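Local coordinates for nitrate transport protein (Xanthomonas axonopodis pv. citri, PDB 3KSX), which probably captures alkanesulfonates in the periplasm for import, as the SsuA binding protein of an ABC transport system, at residues Asp99-Pro108 against Thr210-Ala221; Ala29-Lys37 against Gly78-Gly86. All blocks are in the same frame, centred on the assembly; numbering follows the deposited sequence.

Contact 1 (Asp99-Pro108 against Thr210-Ala221); sequences DLLYVGWVPP and TGGFFLSSRRYA
Tyr102, Phe213 and Trp105 form an aromatic cluster on one face of two antiparallel strands. Tyr102 turns its edge to the face of Phe213, centroids 5.0 Å apart and planes at 88°, while Leu215 CD1 lies over one face of the tyrosine ring; these three buried side chains are the close-packed part. The Trp105 ring meets Phe213 obliquely. With its CG anti to the backbone N (chi1 165°), the indole reaches to the residues just before the partner strand, and NE1 donates a nearly straight bond of 2.9 Å to Thr210 O, which lies in the ring plane. A classic beta bulge shifts the register by one: Val103 and Gly104 both face Phe214, whose O takes a 2.9 Å bond from Val103 N. Looser by contrast are exposed Asp99 and partly exposed Arg218, where Arg218 NE reaches Asp99 OD1 at 3.2 Å in a salt bridge from above the carboxylate plane, and Leu101 CD2 lies over one guanidinium face. Helix 281-296 packs on Trp105 and Phe213, helix 88-95 covers Tyr102 and Leu215, and Phe214 on the other face meets helix 225-244; strand 212-217 lies between 100-106 and 82-86, and backbone bonds link Tyr102 to Ala309 and Trp311.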
loop_
_atom_site.group_PDB
_atom_site.type_symbol
_atom_site.label_atom_id
_atom_site.label_comp_id
_atom_site.label_asym_id
_atom_site.label_seq_id
_atom_site.Cartn_x
_atom_site.Cartn_y
_atom_site.Cartn_z
ATOM N N ASP A 99 15.723 -10.294 -2.801
ATOM C CA ASP A 99 15.817 -10.657 -4.211
ATOM C C ASP A 99 14.436 -10.847 -4.807
ATOM O O ASP A 99 14.071 -11.939 -5.305
ATOM C CB ASP A 99 16.591 -11.975 -4.358
ATOM C CG ASP A 99 17.091 -12.212 -5.788
ATOM O OD1 ASP A 99 17.139 -11.246 -6.570
ATOM O OD2 ASP A 99 17.429 -13.381 -6.132
ATOM N N LEU A 100 13.654 -9.799 -4.730
ATOM C CA LEU A 100 12.278 -9.855 -5.163
ATOM C C LEU A 100 12.147 -9.474 -6.617
ATOM O O LEU A 100 13.061 -8.867 -7.182
ATOM C CB LEU A 100 11.487 -8.881 -4.259
ATOM C CG LEU A 100 11.985 -7.433 -4.188
ATOM C CD1 LEU A 100 11.342 -6.669 -5.365
ATOM C CD2 LEU A 100 11.355 -6.848 -2.906
ATOM N N LEU A 101 10.981 -9.774 -7.218
ATOM C CA LEU A 101 10.647 -9.250 -8.493
ATOM C C LEU A 101 9.385 -8.373 -8.368
ATOM O O LEU A 101 8.537 -8.681 -7.547
ATOM C CB LEU A 101 10.343 -10.440 -9.447
ATOM C CG LEU A 101 11.529 -11.253 -9.924
ATOM C CD1 LEU A 101 10.944 -12.447 -10.745
ATOM C CD2 LEU A 101 12.532 -10.424 -10.765
ATOM N N TYR A 102 9.269 -7.337 -9.207
ATOM C CA TYR A 102 8.011 -6.584 -9.394
ATOM C C TYR A 102 7.316 -7.308 -10.515
ATOM O O TYR A 102 7.880 -7.369 -11.587
ATOM C CB TYR A 102 8.349 -5.172 -9.877
ATOM C CG TYR A 102 9.051 -4.295 -8.871
ATOM C CD1 TYR A 102 10.439 -4.417 -8.648
ATOM C CD2 TYR A 102 8.347 -3.325 -8.182
ATOM C CE1 TYR A 102 11.136 -3.526 -7.727
ATOM C CE2 TYR A 102 8.989 -2.452 -7.290
ATOM C CZ TYR A 102 10.358 -2.578 -7.028
ATOM O OH TYR A 102 11.001 -1.682 -6.144
ATOM N N VAL A 103 6.076 -7.787 -10.331
ATOM C CA VAL A 103 5.451 -8.627 -11.343
ATOM C C VAL A 103 4.111 -7.958 -11.788
ATOM O O VAL A 103 3.422 -8.393 -12.727
ATOM C CB VAL A 103 5.230 -10.104 -10.803
ATOM C CG1 VAL A 103 6.609 -10.728 -10.386
ATOM C CG2 VAL A 103 4.203 -10.080 -9.552
ATOM N N GLY A 104 3.730 -6.900 -11.105
ATOM C CA GLY A 104 2.506 -6.222 -11.458
ATOM C C GLY A 104 2.411 -4.852 -10.839
ATOM O O GLY A 104 3.101 -4.567 -9.843
ATOM N N TRP A 105 1.613 -3.987 -11.469
ATOM C CA TRP A 105 1.536 -2.563 -11.037
ATOM C C TRP A 105 0.105 -2.150 -10.790
ATOM O O TRP A 105 -0.770 -2.526 -11.595
ATOM C CB TRP A 105 2.240 -1.629 -12.059
ATOM C CG TRP A 105 1.906 -0.145 -11.889
ATOM C CD1 TRP A 105 2.207 0.637 -10.844
ATOM C CD2 TRP A 105 1.081 0.655 -12.758
ATOM N NE1 TRP A 105 1.718 1.937 -11.032
ATOM C CE2 TRP A 105 0.994 1.953 -12.186
ATOM C CE3 TRP A 105 0.438 0.397 -13.968
ATOM C CZ2 TRP A 105 0.271 3.008 -12.788
ATOM C CZ3 TRP A 105 -0.333 1.395 -14.527
ATOM C CH2 TRP A 105 -0.398 2.706 -13.940
ATOM N N VAL A 106 -0.108 -1.393 -9.698
ATOM C CA VAL A 106 -1.412 -1.035 -9.192
ATOM C C VAL A 106 -1.419 0.501 -9.301
ATOM O O VAL A 106 -0.596 1.172 -8.672
ATOM C CB VAL A 106 -1.533 -1.378 -7.657
ATOM C CG1 VAL A 106 -2.888 -0.921 -7.157
ATOM C CG2 VAL A 106 -1.358 -2.909 -7.389
ATOM N N PRO A 107 -2.285 1.075 -10.141
ATOM C CA PRO A 107 -2.247 2.528 -10.237
ATOM C C PRO A 107 -2.558 3.290 -8.913
ATOM O O PRO A 107 -3.137 2.744 -7.953
ATOM C CB PRO A 107 -3.285 2.796 -11.281
ATOM C CG PRO A 107 -3.229 1.457 -12.130
ATOM C CD PRO A 107 -3.339 0.533 -11.006
ATOM N N PRO A 108 -2.105 4.539 -8.828
ATOM C CA PRO A 108 -2.177 5.127 -7.501
ATOM C C PRO A 108 -3.578 5.621 -7.113
ATOM O O PRO A 108 -4.478 5.794 -7.963
ATOM C CB PRO A 108 -1.241 6.380 -7.626
ATOM C CG PRO A 108 -1.386 6.751 -9.088
ATOM C CD PRO A 108 -1.409 5.403 -9.782
ATOM N N THR A 210 3.398 7.056 -7.661
ATOM C CA THR A 210 3.552 5.931 -8.541
ATOM C C THR A 210 2.439 4.925 -8.509
ATOM O O THR A 210 2.020 4.375 -9.556
ATOM C CB THR A 210 4.903 5.220 -8.273
ATOM O OG1 THR A 210 5.970 6.159 -8.418
ATOM C CG2 THR A 210 5.141 4.042 -9.282
ATOM N N GLY A 211 1.977 4.642 -7.304
ATOM C CA GLY A 211 0.957 3.620 -7.043
ATOM C C GLY A 211 1.624 2.514 -6.219
ATOM O O GLY A 211 2.404 2.770 -5.265
ATOM N N GLY A 212 1.287 1.286 -6.539
ATOM C CA GLY A 212 1.813 0.192 -5.704
ATOM C C GLY A 212 2.178 -0.976 -6.633
ATOM O O GLY A 212 2.067 -0.868 -7.874
ATOM N N PHE A 213 2.517 -2.123 -6.026
ATOM C CA PHE A 213 3.065 -3.217 -6.817
ATOM C C PHE A 213 2.601 -4.562 -6.293
ATOM O O PHE A 213 2.277 -4.644 -5.091
ATOM C CB PHE A 213 4.612 -3.107 -6.843
ATOM C CG PHE A 213 5.114 -1.884 -7.547
ATOM C CD1 PHE A 213 4.998 -1.797 -8.934
ATOM C CD2 PHE A 213 5.599 -0.798 -6.860
ATOM C CE1 PHE A 213 5.439 -0.689 -9.600
ATOM C CE2 PHE A 213 6.024 0.349 -7.530
ATOM C CZ PHE A 213 5.911 0.396 -8.928
ATOM N N PHE A 214 2.514 -5.567 -7.175
ATOM C CA PHE A 214 2.593 -6.964 -6.759
ATOM C C PHE A 214 4.061 -7.441 -6.829
ATOM O O PHE A 214 4.722 -7.179 -7.831
ATOM C CB PHE A 214 1.612 -7.798 -7.563
ATOM C CG PHE A 214 0.292 -7.837 -6.912
ATOM C CD1 PHE A 214 -0.602 -6.746 -7.056
ATOM C CD2 PHE A 214 -0.021 -8.868 -6.016
ATOM C CE1 PHE A 214 -1.872 -6.739 -6.344
ATOM C CE2 PHE A 214 -1.226 -8.889 -5.346
ATOM C CZ PHE A 214 -2.151 -7.819 -5.484
ATOM N N LEU A 215 4.579 -7.981 -5.717
ATOM C CA LEU A 215 5.952 -8.477 -5.528
ATOM C C LEU A 215 5.913 -10.020 -5.487
ATOM O O LEU A 215 4.987 -10.645 -4.978
ATOM C CB LEU A 215 6.652 -7.916 -4.259
ATOM C CG LEU A 215 6.945 -6.385 -4.229
ATOM C CD1 LEU A 215 7.343 -5.833 -5.653
ATOM C CD2 LEU A 215 5.690 -5.607 -3.757
ATOM N N SER A 216 6.950 -10.634 -6.003
ATOM C CA SER A 216 7.002 -12.093 -5.940
ATOM C C SER A 216 8.411 -12.487 -5.566
ATOM O O SER A 216 9.408 -11.697 -5.745
ATOM C CB SER A 216 6.668 -12.664 -7.322
ATOM O OG SER A 216 6.681 -14.095 -7.344
ATOM N N SER A 217 8.514 -13.726 -5.083
ATOM C CA SER A 217 9.741 -14.448 -4.958
ATOM C C SER A 217 10.313 -14.607 -6.372
ATOM O O SER A 217 9.553 -14.873 -7.315
ATOM C CB SER A 217 9.391 -15.845 -4.345
ATOM O OG SER A 217 10.274 -16.878 -4.775
ATOM N N ARG A 218 11.596 -14.351 -6.573
ATOM C CA ARG A 218 12.214 -14.618 -7.887
ATOM C C ARG A 218 12.129 -16.137 -8.290
ATOM O O ARG A 218 11.780 -16.475 -9.456
ATOM C CB ARG A 218 13.663 -14.146 -7.896
ATOM C CG ARG A 218 14.408 -14.575 -9.186
ATOM C CD ARG A 218 15.846 -14.090 -9.210
ATOM N NE ARG A 218 15.965 -12.627 -9.155
ATOM C CZ ARG A 218 16.025 -11.811 -10.211
ATOM N NH1 ARG A 218 15.981 -12.306 -11.444
ATOM N NH2 ARG A 218 16.151 -10.482 -10.037
ATOM N N ARG A 219 12.374 -17.047 -7.335
ATOM C CA ARG A 219 12.178 -18.483 -7.640
ATOM C C ARG A 219 10.759 -18.874 -8.076
ATOM O O ARG A 219 10.572 -19.625 -9.010
ATOM C CB ARG A 219 12.589 -19.313 -6.449
ATOM C CG ARG A 219 14.096 -19.299 -6.293
ATOM C CD ARG A 219 14.545 -20.014 -4.988
ATOM N NE ARG A 219 15.946 -20.461 -5.076
ATOM C CZ ARG A 219 16.304 -21.715 -5.379
ATOM N NH1 ARG A 219 15.336 -22.638 -5.589
ATOM N NH2 ARG A 219 17.626 -22.064 -5.439
ATOM N N TYR A 220 9.744 -18.336 -7.403
ATOM C CA TYR A 220 8.379 -18.767 -7.696
ATOM C C TYR A 220 7.977 -18.209 -9.080
ATOM O O TYR A 220 7.337 -18.904 -9.820
ATOM C CB TYR A 220 7.426 -18.288 -6.600
ATOM C CG TYR A 220 6.016 -18.890 -6.592
ATOM C CD1 TYR A 220 5.737 -20.087 -5.919
ATOM C CD2 TYR A 220 4.967 -18.223 -7.236
ATOM C CE1 TYR A 220 4.436 -20.610 -5.883
ATOM C CE2 TYR A 220 3.653 -18.721 -7.172
ATOM C CZ TYR A 220 3.395 -19.886 -6.476
ATOM O OH TYR A 220 2.101 -20.345 -6.447
ATOM N N ALA A 221 8.316 -16.941 -9.373
ATOM C CA ALA A 221 7.905 -16.304 -10.619
ATOM C C ALA A 221 8.646 -16.941 -11.817
ATOM O O ALA A 221 8.089 -17.117 -12.914
ATOM C CB ALA A 221 8.151 -14.757 -10.544
HETATM O O HOH W 1 13.268 -13.659 -3.696
#

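Contact 2 (Ala29-Lys37 against Gly78-Gly86). With MPO (3[N-morpholino]propane sulfonic acid), chain B.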
loop_
_atom_site.group_PDB
_atom_site.type_symbol
_atom_site.label_atom_id
_atom_site.label_comp_id
_atom_site.label_asym_id
_atom_site.label_seq_id
_atom_site.Cartn_x
_atom_site.Cartn_y
_atom_site.Cartn_z
ATOM N N ALA A 29 1.713 -26.380 -6.499
ATOM C CA ALA A 29 0.984 -27.077 -5.444
ATOM C C ALA A 29 0.276 -26.055 -4.538
ATOM O O ALA A 29 -0.838 -26.306 -4.047
ATOM C CB ALA A 29 1.928 -27.891 -4.608
ATOM N N GLN A 30 0.914 -24.896 -4.339
ATOM C CA GLN A 30 0.425 -23.966 -3.340
ATOM C C GLN A 30 0.767 -22.508 -3.759
ATOM O O GLN A 30 1.792 -22.261 -4.427
ATOM C CB GLN A 30 1.059 -24.278 -1.971
ATOM C CG GLN A 30 0.325 -23.501 -0.865
ATOM C CD GLN A 30 0.858 -23.719 0.561
ATOM O OE1 GLN A 30 2.026 -24.067 0.767
ATOM N NE2 GLN A 30 -0.003 -23.466 1.548
ATOM N N LEU A 31 -0.094 -21.569 -3.366
ATOM C CA LEU A 31 0.194 -20.140 -3.509
ATOM C C LEU A 31 -0.123 -19.536 -2.156
ATOM O O LEU A 31 -1.307 -19.467 -1.783
ATOM C CB LEU A 31 -0.707 -19.516 -4.577
ATOM C CG LEU A 31 -0.703 -17.960 -4.566
ATOM C CD1 LEU A 31 0.729 -17.383 -4.724
ATOM C CD2 LEU A 31 -1.616 -17.448 -5.627
ATOM N N ARG A 32 0.903 -19.124 -1.406
ATOM C CA ARG A 32 0.702 -18.441 -0.153
ATOM C C ARG A 32 0.869 -16.965 -0.502
ATOM O O ARG A 32 1.991 -16.559 -0.871
ATOM C CB ARG A 32 1.780 -18.840 0.888
ATOM C CG ARG A 32 1.573 -20.265 1.475
ATOM C CD ARG A 32 2.502 -20.676 2.670
ATOM N NE ARG A 32 2.640 -19.636 3.657
ATOM C CZ ARG A 32 1.940 -19.415 4.780
ATOM N NH1 ARG A 32 0.941 -20.161 5.169
ATOM N NH2 ARG A 32 2.290 -18.374 5.565
ATOM N N ILE A 33 -0.268 -16.243 -0.548
ATOM C CA ILE A 33 -0.301 -14.855 -1.055
ATOM C C ILE A 33 -0.583 -13.858 0.077
ATOM O O ILE A 33 -1.485 -14.051 0.895
ATOM C CB ILE A 33 -1.241 -14.747 -2.262
ATOM C CG1 ILE A 33 -1.525 -13.331 -2.664
ATOM C CG2 ILE A 33 -2.579 -15.488 -1.988
ATOM C CD1 ILE A 33 -2.342 -13.202 -3.965
ATOM N N GLY A 34 0.250 -12.836 0.208
ATOM C CA GLY A 34 0.010 -11.862 1.223
ATOM C C GLY A 34 -0.866 -10.704 0.768
ATOM O O GLY A 34 -0.836 -10.281 -0.389
ATOM N N TYR A 35 -1.631 -10.180 1.724
ATOM C CA TYR A 35 -2.495 -9.068 1.443
ATOM C C TYR A 35 -2.664 -8.202 2.691
ATOM O O TYR A 35 -2.221 -8.600 3.753
ATOM C CB TYR A 35 -3.847 -9.585 0.907
ATOM C CG TYR A 35 -4.768 -10.061 1.999
ATOM C CD1 TYR A 35 -4.533 -11.259 2.690
ATOM C CD2 TYR A 35 -5.864 -9.282 2.397
ATOM C CE1 TYR A 35 -5.432 -11.702 3.710
ATOM C CE2 TYR A 35 -6.739 -9.710 3.407
ATOM C CZ TYR A 35 -6.509 -10.887 4.054
ATOM O OH TYR A 35 -7.369 -11.230 5.066
ATOM N N GLN A 36 -3.197 -6.990 2.489
ATOM C CA GLN A 36 -3.467 -5.995 3.491
ATOM C C GLN A 36 -4.973 -5.811 3.449
ATOM O O GLN A 36 -5.525 -5.640 2.380
ATOM C CB GLN A 36 -2.798 -4.643 3.118
ATOM C CG GLN A 36 -1.286 -4.762 3.118
ATOM C CD GLN A 36 -0.597 -3.454 2.833
ATOM O OE1 GLN A 36 -0.888 -2.437 3.441
ATOM N NE2 GLN A 36 0.300 -3.486 1.900
ATOM N N LYS A 37 -5.617 -5.869 4.613
ATOM C CA LYS A 37 -7.080 -5.620 4.722
ATOM C C LYS A 37 -7.536 -4.294 4.115
ATOM O O LYS A 37 -8.663 -4.192 3.570
ATOM C CB LYS A 37 -7.562 -5.751 6.179
ATOM C CG LYS A 37 -7.760 -7.224 6.692
ATOM C CD LYS A 37 -8.687 -7.282 7.949
ATOM C CE LYS A 37 -9.462 -8.630 8.082
ATOM N NZ LYS A 37 -10.831 -8.382 8.730
ATOM N N GLY A 78 10.447 -16.166 2.867
ATOM C CA GLY A 78 9.645 -17.310 2.351
ATOM C C GLY A 78 8.280 -17.676 2.938
ATOM O O GLY A 78 7.728 -18.731 2.541
ATOM N N SER A 79 7.719 -16.831 3.831
ATOM C CA SER A 79 6.448 -17.049 4.530
ATOM C C SER A 79 5.312 -16.898 3.501
ATOM O O SER A 79 4.205 -17.385 3.708
ATOM C CB SER A 79 6.235 -15.918 5.582
ATOM O OG SER A 79 7.139 -16.161 6.576
ATOM N N ILE A 80 5.568 -16.114 2.454
ATOM C CA ILE A 80 4.629 -15.964 1.323
ATOM C C ILE A 80 5.509 -15.915 0.079
ATOM O O ILE A 80 6.703 -15.658 0.185
ATOM C CB ILE A 80 3.795 -14.661 1.468
ATOM C CG1 ILE A 80 4.729 -13.401 1.562
ATOM C CG2 ILE A 80 2.768 -14.794 2.634
ATOM C CD1 ILE A 80 3.913 -12.096 1.495
ATOM N N ASP A 81 4.920 -16.000 -1.087
ATOM C CA ASP A 81 5.661 -16.003 -2.329
ATOM C C ASP A 81 5.193 -14.903 -3.280
ATOM O O ASP A 81 5.816 -14.656 -4.305
ATOM C CB ASP A 81 5.489 -17.363 -2.963
ATOM C CG ASP A 81 6.256 -18.396 -2.239
ATOM O OD1 ASP A 81 7.240 -18.038 -1.599
ATOM O OD2 ASP A 81 5.919 -19.553 -2.311
ATOM N N LEU A 82 4.056 -14.269 -2.937
ATOM C CA LEU A 82 3.448 -13.217 -3.722
ATOM C C LEU A 82 2.695 -12.284 -2.786
ATOM O O LEU A 82 2.068 -12.763 -1.812
ATOM C CB LEU A 82 2.463 -13.822 -4.750
ATOM C CG LEU A 82 1.800 -12.946 -5.819
ATOM C CD1 LEU A 82 2.800 -12.233 -6.737
ATOM C CD2 LEU A 82 0.958 -13.853 -6.696
ATOM N N GLY A 83 2.724 -10.972 -3.029
ATOM C CA GLY A 83 1.927 -10.082 -2.151
ATOM C C GLY A 83 1.848 -8.669 -2.702
ATOM O O GLY A 83 2.670 -8.294 -3.553
ATOM N N GLY A 84 0.835 -7.908 -2.252
ATOM C CA GLY A 84 0.646 -6.534 -2.719
ATOM C C GLY A 84 1.118 -5.509 -1.735
ATOM O O GLY A 84 0.805 -5.590 -0.519
ATOM N N ALA A 85 1.768 -4.482 -2.226
ATOM C CA ALA A 85 2.223 -3.429 -1.305
ATOM C C ALA A 85 2.307 -2.125 -2.055
ATOM O O ALA A 85 2.221 -2.114 -3.306
ATOM C CB ALA A 85 3.576 -3.784 -0.800
ATOM N N GLY A 86 2.560 -1.055 -1.296
ATOM C CA GLY A 86 2.875 0.320 -1.803
ATOM C C GLY A 86 4.158 0.391 -2.643
ATOM O O GLY A 86 4.861 -0.572 -2.813
HETATM S S1 MPO B . 2.159 0.108 2.138
HETATM O O1 MPO B . 2.018 -1.198 1.488
HETATM O O2 MPO B . 2.632 -0.156 3.522
HETATM O O4 MPO B . -4.596 2.562 -1.559
HETATM N N1 MPO B . -2.213 1.814 -0.081
HETATM C C1 MPO B . 0.570 0.741 2.266
HETATM O O3 MPO B . 3.023 1.149 1.502
HETATM C C2 MPO B . -0.004 0.925 0.857
HETATM C C3 MPO B . -1.442 1.435 1.100
HETATM C C4 MPO B . -2.841 3.128 0.074
HETATM C C5 MPO B . -3.595 3.528 -1.204
HETATM C C6 MPO B . -4.189 1.183 -1.417
HETATM C C7 MPO B . -3.386 0.921 -0.121
HETATM O O HOH W 2 3.258 -20.797 -1.759
HETATM O O HOH W 3 -1.979 -6.010 -0.295
#
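Arg32 spans the gap to the turn before strand 82-86 and grips one carbonyl side-on: NE lies 2.7 Å and NH2 2.8 Å from Ser79 O, which sits close to the guanidinium plane. The bend at chi3 (44°) swings the group round to present this edge. Its backbone is held as well, Arg32 O accepting from Asp81 N at 3.0 Å. Leu82 packs on the face shared with Leu31 and Ile33; its CB and CD2 both lie about 4.0 Å from Leu31 CD1, and Val231 and Met232 of helix 225-244 cover it. Leu82 N is buried without a partner, whereas Leu82 O takes a 2.7 Å bond from Gly34 N. These are neighbouring parallel strands in one lobe of a periplasmic binding protein; the chain between them passes through helices 40-48 and 50-54, strand 59-65 and helix 68-76. Gly34, bare of side chain, packs against Ile80, whose CD1 is 3.9 Å from Gly34 CA, and Gly34 O receives a weak bond from Gly84 N. Toward the C-terminal ends of the strands, Gln36 NE2 bonds Gly84 O at 3.2 Å and sulfonate oxygen O1 of the bound MOPS at 2.9 Å; Gly86 N donates to the same O1, and Gly68 N and Ser141 N also bind the ligand.

Overall arrangement
Contacts 1 and 2 belong to one mixed five-stranded sheet, ordered 59-65, 30-36, 82-86, 212-217, 100-106, and their centres lie about 11 Å apart. Contact 2 pairs the second and third strands and contact 1 the fourth and fifth; strands 82-86 and 212-217 join them side by side, with Phe213 N 2.7 Å from Ala85 O. Near the other end Tyr220 OH reaches Gln30 O. Along the chain contact 2 closes before contact 1 opens, and between the halves of contact 1 the chain runs through the strands of a second five-stranded sheet before returning. This two-lobed plan, with MOPS bound beside the strand ends of contact 2, fits a periplasmic binding protein.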